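Local atomic coordinates of protease (Actinomadura keratinilytica, PDB entry 8C4X), a protein that is probably a serine-type endopeptidase of the subtilisin-like S8 family, represented here by its inhibitor I9-type propeptide part. Residues G12-A16 with Q74-I78. Sequence-based numbering, arbitrary orientation.
Sequences GQGVA and QDAVI. Unlike the reference sequence in segment 12-16: Ala-16 (reference Thr).
Gly-14 and Ala-76 form an antiparallel, non-hydrogen-bonded pair where the short strand 14-15 bridges to the end of strand 69-76 in an inhibitor I9-type propeptide domain. The contact is an instance of a short strand held mainly by its backbone. Two bonds flank the pair: Val-15 N to Asp-75 O, 2.9 Å and almost straight, and Val-77 N to Gln-13 O, also 2.9 Å. The buried side is close-packed. Gln-74, its CG anti to the backbone N (chi1 -177°) and its chain extended, runs its amide beneath Gly-14, whose lack of a side chain avoids a clash with OE1. That oxygen accepts from Ala-9 N, while NE2 gives a weak bond to Val-15 O. Replacing Gln-74 with alanine removes both amide atoms and is likely to leave Ala-9 N without this acceptor and a gap beside Gly-14. Toward solvent the fit is looser: Gln-13 and Val-77 are both exposed, and the Gln-13 side chain comes nearest Val-77 at CB, 4.0 Å from CG2. Val-15 CB lies 4.2 Å from Asp-75 CB, and the carboxylate turns to Gln-18 through OD2. Ala-76, by contrast, packs closely, its CB 3.4 Å from Gln-13 O.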
loop_
_atom_site.group_PDB
_atom_site.type_symbol
_atom_site.label_atom_id
_atom_site.label_comp_id
_atom_site.label_asym_id
_atom_site.label_seq_id
_atom_site.Cartn_x
_atom_site.Cartn_y
_atom_site.Cartn_z
ATOM N N GLY B 12 -18.626 -2.473 -2.496
ATOM C CA GLY B 12 -19.296 -1.198 -2.612
ATOM C C GLY B 12 -18.666 -0.084 -1.808
ATOM O O GLY B 12 -19.177 1.041 -1.822
ATOM N N GLN B 13 -17.581 -0.354 -1.094
ATOM C CA GLN B 13 -16.929 0.696 -0.329
ATOM C C GLN B 13 -15.478 0.924 -0.721
ATOM O O GLN B 13 -14.820 1.788 -0.125
ATOM C CB GLN B 13 -17.028 0.383 1.170
ATOM C CG GLN B 13 -18.480 0.358 1.667
ATOM C CD GLN B 13 -18.561 0.261 3.164
ATOM O OE1 GLN B 13 -18.586 1.276 3.861
ATOM N NE2 GLN B 13 -18.582 -0.962 3.676
ATOM N N GLY B 14 -14.966 0.207 -1.710
ATOM C CA GLY B 14 -13.576 0.351 -2.101
ATOM C C GLY B 14 -13.333 1.479 -3.087
ATOM O O GLY B 14 -14.209 1.867 -3.862
ATOM N N VAL B 15 -12.114 2.005 -3.040
ATOM C CA VAL B 15 -11.596 2.912 -4.057
ATOM C C VAL B 15 -10.761 2.064 -5.007
ATOM O O VAL B 15 -9.661 1.624 -4.663
ATOM C CB VAL B 15 -10.757 4.040 -3.449
ATOM C CG1 VAL B 15 -10.349 5.030 -4.535
ATOM C CG2 VAL B 15 -11.518 4.736 -2.314
ATOM N N ALA B 16 -11.272 1.833 -6.209
ATOM C CA ALA B 16 -10.591 0.938 -7.135
ATOM C C ALA B 16 -9.206 1.472 -7.483
ATOM O O ALA B 16 -9.036 2.663 -7.768
ATOM C CB ALA B 16 -11.436 0.759 -8.398
ATOM N N GLN B 74 -6.800 -2.397 0.298
ATOM C CA GLN B 74 -7.482 -1.475 -0.602
ATOM C C GLN B 74 -8.039 -0.293 0.188
ATOM O O GLN B 74 -8.608 -0.459 1.271
ATOM C CB GLN B 74 -8.611 -2.178 -1.350
ATOM C CG GLN B 74 -9.298 -1.256 -2.366
ATOM C CD GLN B 74 -10.513 -1.881 -3.010
ATOM O OE1 GLN B 74 -11.151 -2.762 -2.437
ATOM N NE2 GLN B 74 -10.845 -1.423 -4.210
ATOM N N ASP B 75 -7.840 0.908 -0.351
ATOM C CA ASP B 75 -8.411 2.105 0.254
ATOM C C ASP B 75 -9.933 2.029 0.196
ATOM O O ASP B 75 -10.508 1.394 -0.694
ATOM C CB ASP B 75 -7.892 3.345 -0.476
ATOM C CG ASP B 75 -7.861 4.599 0.404
ATOM O OD1 ASP B 75 -8.170 4.531 1.613
ATOM O OD2 ASP B 75 -7.498 5.669 -0.129
ATOM N N ALA B 76 -10.593 2.693 1.145
ATOM C CA ALA B 76 -12.043 2.583 1.271
ATOM C C ALA B 76 -12.643 3.931 1.660
ATOM O O ALA B 76 -11.950 4.831 2.143
ATOM C CB ALA B 76 -12.432 1.499 2.300
ATOM N N VAL B 77 -13.953 4.067 1.449
ATOM C CA VAL B 77 -14.616 5.333 1.751
ATOM C C VAL B 77 -14.866 5.461 3.248
ATOM O O VAL B 77 -15.048 4.478 3.968
ATOM C CB VAL B 77 -15.935 5.495 0.967
ATOM C CG1 VAL B 77 -15.663 5.611 -0.514
ATOM C CG2 VAL B 77 -16.917 4.352 1.287
ATOM N N ILE B 78 -14.871 6.710 3.708
ATOM C CA ILE B 78 -15.130 7.104 5.088
ATOM C C ILE B 78 -16.137 8.238 5.064
ATOM O O ILE B 78 -16.114 9.082 4.162
ATOM C CB ILE B 78 -13.849 7.581 5.813
ATOM C CG1 ILE B 78 -12.829 6.455 5.951
ATOM C CG2 ILE B 78 -14.202 8.214 7.185
ATOM C CD1 ILE B 78 -12.880 5.761 7.299
#